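Local structure of putative phosphosugar isomerase (Clostridium difficile, 3G68) at residues L85-S90 with A113-C118; S24-V29 with Y129-N134; K209-I214 with D257-I262. The protein is a putative phosphosugar isomerase of the double-SIS type that may bind or isomerise sugar phosphates such as fructose 6-phosphate. All coordinates share one frame; numbering follows the deposited sequence.

Contact 1 of 3, residues L85-S90 with A113-C118; sequences LVVGVS and ASMAGC
Val87 sets CG1 opposite its backbone N (chi1 -176°), and the selenomethionine Met115 keeps CG beside its own N (chi1 -66°); these rotations bring the two side chains together on one face of the sheet, where Val87 CG1 lies 4.0 Å from Met115 CG. They cross obliquely. Beyond CG the Met115 chain is extended, and it packs on Asn153, Leu154 and Leu157 of helix 145-165. Further back on this face the small Ala113 receives the end of Leu85, whose CD1 approaches Ala113 CB at 3.7 Å. Val89 continues the same apolar row, touching Met115 and reaching Thr150 of the same helix.

The backbones run parallel and in step, Val87 beside Ala113, Gly88 beside Ser114 and Val89 beside Met115. Ala113 N donates to Val86 O at 2.9 Å, and Gly88 N returns the bond to Ala113 O at 2.9 Å. Gly88 O then accepts from Met115 N at 2.9 Å. Ser90 N closes the series on Met115 O at 3.1 Å.

The reverse face is more polar and lies against helix 96-107, which links the two strands in a beta-alpha-beta unit. Here Ser114 OG is hydrogen-bonded to Asp124 OD1, and the Ser114 side chain touches Met102, while Gly88 places no side chain. Ser90 OG bonds a citrate probably taken up from the crystallisation liquor and, weakly, Gly93 N.

Packing on the Val87 and Met115 face is thus largely apolar, whereas on the other the hydroxyl of Ser90 bonds the citrate at the C-terminal end of its strand, consistent with the sugar-phosphate pocket that SIS domains form at these strand ends.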
# COMPACT_ATOMS: atom_id res chain seq x y z
N LEU B 85 13.21 -57.81 -18.02
CA LEU B 85 12.95 -56.78 -19.04
C LEU B 85 14.28 -56.33 -19.66
O LEU B 85 15.18 -55.85 -18.95
CB LEU B 85 12.23 -55.58 -18.43
CG LEU B 85 11.99 -54.32 -19.30
CD1 LEU B 85 10.98 -54.62 -20.41
CD2 LEU B 85 11.56 -53.09 -18.45
N VAL B 86 14.42 -56.49 -20.98
CA VAL B 86 15.60 -55.98 -21.68
C VAL B 86 15.20 -54.63 -22.28
O VAL B 86 14.26 -54.53 -23.09
CB VAL B 86 16.13 -56.92 -22.78
CG1 VAL B 86 17.32 -56.27 -23.51
CG2 VAL B 86 16.53 -58.23 -22.17
N VAL B 87 15.90 -53.58 -21.85
CA VAL B 87 15.67 -52.25 -22.36
C VAL B 87 16.76 -51.95 -23.39
O VAL B 87 17.92 -51.76 -23.03
CB VAL B 87 15.66 -51.19 -21.26
CG1 VAL B 87 15.32 -49.83 -21.85
CG2 VAL B 87 14.68 -51.54 -20.14
N GLY B 88 16.37 -51.97 -24.67
CA GLY B 88 17.25 -51.61 -25.77
C GLY B 88 17.24 -50.09 -25.94
O GLY B 88 16.17 -49.49 -26.07
N VAL B 89 18.43 -49.49 -25.94
CA VAL B 89 18.61 -48.04 -26.09
C VAL B 89 19.37 -47.73 -27.40
O VAL B 89 20.45 -48.27 -27.63
CB VAL B 89 19.38 -47.49 -24.89
CG1 VAL B 89 19.56 -45.95 -24.98
CG2 VAL B 89 18.68 -47.86 -23.58
N SER B 90 18.79 -46.91 -28.26
CA SER B 90 19.42 -46.49 -29.51
C SER B 90 18.80 -45.18 -29.95
O SER B 90 17.64 -45.20 -30.34
CB SER B 90 19.25 -47.55 -30.61
OG SER B 90 19.80 -47.11 -31.85
N ALA B 113 11.68 -53.69 -24.11
CA ALA B 113 11.35 -52.27 -24.13
C ALA B 113 12.36 -51.57 -25.02
O ALA B 113 13.53 -52.00 -25.08
CB ALA B 113 11.36 -51.70 -22.72
N SER B 114 11.91 -50.52 -25.72
CA SER B 114 12.78 -49.72 -26.57
C SER B 114 12.85 -48.26 -26.10
O SER B 114 11.90 -47.73 -25.54
CB SER B 114 12.33 -49.78 -28.04
OG SER B 114 10.97 -49.38 -28.21
N MSE B 115 14.02 -47.63 -26.29
CA MSE B 115 14.21 -46.22 -26.02
C MSE B 115 14.97 -45.60 -27.18
O MSE B 115 16.20 -45.54 -27.20
CB MSE B 115 14.92 -45.98 -24.69
CG MSE B 115 14.11 -46.42 -23.50
SE MSE B 115 14.79 -45.58 -21.85
CE MSE B 115 13.35 -46.21 -20.54
N ALA B 116 14.21 -45.25 -28.21
CA ALA B 116 14.73 -44.58 -29.38
C ALA B 116 14.33 -43.11 -29.32
O ALA B 116 13.34 -42.74 -28.65
CB ALA B 116 14.19 -45.25 -30.64
N GLY B 117 15.08 -42.27 -30.03
CA GLY B 117 14.85 -40.82 -30.08
C GLY B 117 14.02 -40.35 -31.24
O GLY B 117 14.03 -39.17 -31.57
N CYS B 118 13.29 -41.28 -31.85
CA CYS B 118 12.41 -41.01 -32.97
C CYS B 118 11.24 -41.97 -32.89
O CYS B 118 11.34 -43.03 -32.26
CB CYS B 118 13.13 -41.25 -34.30
SG CYS B 118 13.77 -42.95 -34.49

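Contact 2 of 3, residues S24-V29 with Y129-N134; sequences SLFNEV and YILTVN
The short edge strand 129-130 of the first SIS domain's parallel sheet, with the irregular chain that follows it, is covered by the segment leaving helix 22-25, and Val29 and Leu131 lie at the middle of this cover. No hydrogen bond crosses; the join is van der Waals contact, mostly of side chains. Val29 holds CG1 in the crowded position between its backbone N and carbonyl carbon (chi1 67°), which turns one methyl to each partner. CG2 sits over a face of the Tyr129 ring in a CH-pi contact, 4.2 Å from the ring centroid and 21° off the normal, while CG1 meets Leu131 CD2 at 3.8 Å. The same CD2 also lies 3.9 Å from Phe26 CD1 and 3.7 Å from Leu25 O. Leu25 reaches past Leu131, its CD2 3.4 Å from Thr132 O.

The Glu28 carboxylate stands nearly upright to the Tyr129 ring, at its edge, but Glu28 is modelled in two conformers and this contact, seen in the one considered, is tentative.

Behind this layer, helix 145-165 supports both Phe26, through Leu156 and Gln160, and Val29, through Leu157. Leu85 of strand 84-90 touches Val29 and Tyr129, and the backbone of Tyr129 pairs with Ile112 and Ser114 of strand 111-116.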
# COMPACT_ATOMS: atom_id res chain seq x y z
N SER B 24 2.00 -40.84 -18.54
CA SER B 24 1.43 -41.44 -19.75
C SER B 24 2.37 -42.47 -20.36
O SER B 24 1.98 -43.61 -20.59
CB SER B 24 1.07 -40.36 -20.78
OG SER B 24 0.68 -40.91 -22.04
N LEU B 25 3.62 -42.08 -20.56
CA LEU B 25 4.59 -42.92 -21.23
C LEU B 25 4.87 -44.27 -20.52
O LEU B 25 4.93 -45.30 -21.18
CB LEU B 25 5.91 -42.17 -21.47
CG LEU B 25 6.92 -42.93 -22.34
CD1 LEU B 25 6.36 -43.10 -23.74
CD2 LEU B 25 8.24 -42.17 -22.38
N PHE B 26 5.00 -44.24 -19.20
CA PHE B 26 5.34 -45.43 -18.42
C PHE B 26 4.15 -46.16 -17.77
O PHE B 26 4.35 -47.07 -16.95
CB PHE B 26 6.33 -45.01 -17.35
CG PHE B 26 7.62 -44.48 -17.92
CD1 PHE B 26 8.53 -45.35 -18.52
CD2 PHE B 26 7.91 -43.11 -17.89
CE1 PHE B 26 9.72 -44.87 -19.08
CE2 PHE B 26 9.12 -42.63 -18.45
CZ PHE B 26 10.02 -43.52 -19.02
N ASN B 27 2.93 -45.77 -18.13
CA ASN B 27 1.77 -46.32 -17.47
C ASN B 27 1.60 -47.84 -17.59
O ASN B 27 1.11 -48.45 -16.64
CB ASN B 27 0.49 -45.69 -17.98
CG ASN B 27 -0.69 -45.98 -17.04
OD1 ASN B 27 -0.66 -45.63 -15.86
ND2 ASN B 27 -1.69 -46.64 -17.55
N GLU B 28 2.01 -48.40 -18.72
CA GLU B 28 1.86 -49.84 -18.99
C GLU B 28 3.06 -50.62 -18.46
O GLU B 28 2.90 -51.60 -17.74
CB GLU B 28 1.69 -50.10 -20.50
CG GLU B 28 1.29 -51.55 -20.87
CD GLU B 28 1.51 -51.89 -22.34
OE1 GLU B 28 2.28 -51.18 -23.02
OE2 GLU B 28 0.95 -52.91 -22.82
N VAL B 29 4.26 -50.19 -18.82
CA VAL B 29 5.47 -50.91 -18.39
C VAL B 29 5.60 -51.00 -16.86
O VAL B 29 6.13 -51.97 -16.36
CB VAL B 29 6.78 -50.35 -19.04
CG1 VAL B 29 7.08 -48.94 -18.53
CG2 VAL B 29 7.97 -51.31 -18.80
N TYR B 129 7.13 -52.61 -25.13
CA TYR B 129 6.93 -51.25 -24.58
C TYR B 129 7.78 -50.22 -25.30
O TYR B 129 9.01 -50.26 -25.20
CB TYR B 129 7.29 -51.23 -23.09
CG TYR B 129 6.69 -52.40 -22.41
CD1 TYR B 129 5.32 -52.45 -22.17
CD2 TYR B 129 7.47 -53.49 -22.05
CE1 TYR B 129 4.73 -53.55 -21.57
CE2 TYR B 129 6.90 -54.60 -21.44
CZ TYR B 129 5.53 -54.63 -21.21
OH TYR B 129 4.97 -55.72 -20.62
N ILE B 130 7.14 -49.31 -26.05
CA ILE B 130 7.85 -48.31 -26.83
C ILE B 130 7.96 -47.09 -25.94
O ILE B 130 7.02 -46.30 -25.84
CB ILE B 130 7.09 -48.01 -28.14
CG1 ILE B 130 7.05 -49.28 -29.01
CG2 ILE B 130 7.76 -46.89 -28.92
CD1 ILE B 130 6.18 -49.14 -30.25
N LEU B 131 9.10 -46.98 -25.26
CA LEU B 131 9.36 -45.92 -24.28
C LEU B 131 10.24 -44.83 -24.91
O LEU B 131 11.35 -44.55 -24.45
CB LEU B 131 10.03 -46.53 -23.04
CG LEU B 131 9.35 -47.70 -22.36
CD1 LEU B 131 10.21 -48.19 -21.21
CD2 LEU B 131 7.94 -47.30 -21.87
N THR B 132 9.70 -44.27 -25.99
CA THR B 132 10.34 -43.25 -26.82
C THR B 132 10.91 -42.10 -26.00
O THR B 132 10.25 -41.59 -25.10
CB THR B 132 9.33 -42.68 -27.83
OG1 THR B 132 8.64 -43.78 -28.46
CG2 THR B 132 10.04 -41.81 -28.88
N VAL B 133 12.16 -41.74 -26.28
CA VAL B 133 12.80 -40.60 -25.66
C VAL B 133 12.35 -39.43 -26.53
O VAL B 133 12.83 -39.26 -27.64
CB VAL B 133 14.35 -40.73 -25.64
CG1 VAL B 133 14.97 -39.46 -25.01
CG2 VAL B 133 14.76 -41.97 -24.88
N ASN B 134 11.43 -38.61 -26.02
CA ASN B 134 10.86 -37.52 -26.82
C ASN B 134 11.67 -36.24 -26.77
O ASN B 134 11.18 -35.20 -26.33
CB ASN B 134 9.41 -37.27 -26.37
CG ASN B 134 8.52 -38.46 -26.65
OD1 ASN B 134 7.85 -38.98 -25.75
ND2 ASN B 134 8.55 -38.92 -27.90

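Contact 3 of 3, residues K209-I214 with D257-I262; sequences KEIRII and DSTIFI
Ile211 drives its CG2 methyl against the edge of the Phe261 ring, in the ring plane and 3.5 Å from CD2 of Phe261, while its CG1 branch lies alongside Thr259. On this face Ile211 and Ile213 pack on helix 220-234, and the Phe261 ring meets that of Phe286.

Backbone bonds pass back and forth between the parallel strands: Thr259 N to Glu210 O at 2.9 Å, Arg212 N to Thr259 O, Phe261 N to Arg212 O, and Ile214 N to Phe261 O at 2.8 Å.

On the reverse face Glu210 folds back over the strand pair through a sharp bend at chi2 (91°). Its OE2 accepts from Ser258 OG at 2.7 Å, on the syn side but 35° out of the carboxylate plane, and Asn255 N also bonds that hydroxyl. Its OE1 forms a salt bridge with Arg212 NH1 at 3.3 Å and takes a bond from a water that also donates to Thr259 O. A second water joins Lys209 N, Asp257 O and Thr259 OG1 where the strands splay.

Hydroxyl, guanidinium and water thus share the charge of Glu210, which probably steadies its ionised form at the polar strand start.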
# COMPACT_ATOMS: atom_id res chain seq x y z
N LYS B 209 46.58 -32.13 -27.94
CA LYS B 209 47.24 -33.21 -28.67
C LYS B 209 46.67 -34.57 -28.25
O LYS B 209 46.51 -35.43 -29.09
CB LYS B 209 48.73 -33.19 -28.41
CG LYS B 209 49.45 -31.97 -29.03
CD LYS B 209 50.90 -31.91 -28.65
CE LYS B 209 51.58 -30.70 -29.30
NZ LYS B 209 50.85 -29.42 -29.01
N GLU B 210 46.45 -34.78 -26.95
CA GLU B 210 45.82 -36.01 -26.43
C GLU B 210 45.27 -35.71 -25.07
O GLU B 210 45.91 -34.99 -24.26
CB GLU B 210 46.79 -37.20 -26.45
CG GLU B 210 48.07 -37.06 -25.68
CD GLU B 210 47.98 -37.57 -24.25
OE1 GLU B 210 46.86 -37.90 -23.82
OE2 GLU B 210 49.05 -37.64 -23.56
N ILE B 211 44.09 -36.24 -24.81
CA ILE B 211 43.37 -35.93 -23.59
C ILE B 211 42.99 -37.16 -22.78
O ILE B 211 42.67 -38.21 -23.33
CB ILE B 211 42.04 -35.18 -23.94
CG1 ILE B 211 42.30 -33.90 -24.74
CG2 ILE B 211 41.24 -34.84 -22.66
CD1 ILE B 211 41.05 -33.28 -25.39
N ARG B 212 42.99 -37.02 -21.46
CA ARG B 212 42.47 -38.02 -20.56
C ARG B 212 41.53 -37.31 -19.59
O ARG B 212 41.78 -36.17 -19.22
CB ARG B 212 43.60 -38.76 -19.83
CG ARG B 212 44.37 -39.65 -20.77
CD ARG B 212 45.35 -40.51 -19.99
NE ARG B 212 46.12 -41.35 -20.89
CZ ARG B 212 47.22 -40.97 -21.50
NH1 ARG B 212 47.75 -39.76 -21.30
NH2 ARG B 212 47.83 -41.82 -22.32
N ILE B 213 40.41 -37.92 -19.26
CA ILE B 213 39.45 -37.35 -18.29
C ILE B 213 39.48 -38.31 -17.09
O ILE B 213 39.45 -39.53 -17.28
CB ILE B 213 38.01 -37.27 -18.84
CG1 ILE B 213 37.99 -36.48 -20.15
CG2 ILE B 213 37.07 -36.61 -17.80
CD1 ILE B 213 36.60 -36.49 -20.83
N ILE B 214 39.58 -37.75 -15.88
CA ILE B 214 39.57 -38.54 -14.65
C ILE B 214 38.33 -38.12 -13.87
O ILE B 214 38.16 -36.93 -13.56
CB ILE B 214 40.82 -38.31 -13.79
CG1 ILE B 214 42.10 -38.50 -14.62
CG2 ILE B 214 40.80 -39.21 -12.55
CD1 ILE B 214 43.35 -38.24 -13.85
N ASP B 257 52.98 -33.00 -23.10
CA ASP B 257 51.97 -32.80 -24.16
C ASP B 257 50.58 -33.38 -23.81
O ASP B 257 49.67 -33.31 -24.66
CB ASP B 257 52.45 -33.44 -25.48
CG ASP B 257 53.50 -32.61 -26.23
OD1 ASP B 257 53.67 -31.39 -25.99
OD2 ASP B 257 54.11 -33.23 -27.12
N SER B 258 50.41 -33.96 -22.61
CA SER B 258 49.13 -34.51 -22.18
C SER B 258 48.21 -33.41 -21.64
O SER B 258 48.67 -32.49 -20.91
CB SER B 258 49.31 -35.51 -21.01
OG SER B 258 50.17 -36.59 -21.36
N THR B 259 46.93 -33.52 -21.98
CA THR B 259 45.86 -32.70 -21.44
C THR B 259 45.02 -33.60 -20.54
O THR B 259 44.64 -34.73 -20.95
CB THR B 259 45.01 -32.08 -22.52
OG1 THR B 259 45.82 -31.20 -23.32
CG2 THR B 259 43.83 -31.28 -21.89
N ILE B 260 44.69 -33.10 -19.35
CA ILE B 260 43.88 -33.85 -18.38
C ILE B 260 42.78 -32.98 -17.81
O ILE B 260 43.01 -31.84 -17.38
CB ILE B 260 44.65 -34.46 -17.16
CG1 ILE B 260 45.90 -35.22 -17.59
CG2 ILE B 260 43.74 -35.42 -16.37
CD1 ILE B 260 47.04 -34.34 -17.88
N PHE B 261 41.55 -33.52 -17.84
CA PHE B 261 40.36 -32.89 -17.26
C PHE B 261 40.02 -33.73 -16.04
O PHE B 261 39.88 -34.97 -16.17
CB PHE B 261 39.19 -32.88 -18.22
CG PHE B 261 39.38 -31.97 -19.35
CD1 PHE B 261 39.17 -30.60 -19.19
CD2 PHE B 261 39.81 -32.44 -20.58
CE1 PHE B 261 39.37 -29.72 -20.22
CE2 PHE B 261 40.00 -31.56 -21.65
CZ PHE B 261 39.78 -30.20 -21.47
N ILE B 262 39.93 -33.08 -14.88
CA ILE B 262 39.54 -33.75 -13.64
C ILE B 262 38.13 -33.27 -13.26
O ILE B 262 37.90 -32.08 -13.04
CB ILE B 262 40.55 -33.52 -12.49
CG1 ILE B 262 41.93 -34.09 -12.92
CG2 ILE B 262 40.07 -34.23 -11.21
CD1 ILE B 262 43.04 -34.11 -11.85
O HOH W 1 47.40 -32.04 -25.32
O HOH W 2 46.47 -37.02 -21.31

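Contacts 1 and 2 belong to one sheet and touch, their centres about 10 Å apart: Leu131 N probably bonds Ser114 O at 2.9 Å, and Val133 N probably bonds Ala116 O at 2.8 Å. Along the chain, contact 1 is nested within the loop that contact 2 closes. Contact 3 comes later and lies across the molecule, its centre about 33 Å from that of contact 1 and about 39 Å from that of contact 2. It pairs the first and third strands of a second sheet with the same 2-1-3-4-5 order, in keeping with a double-SIS protein. A citrate, probably from the crystallisation liquor, bonds Ser90 at contact 1 and may mark a ligand pocket there.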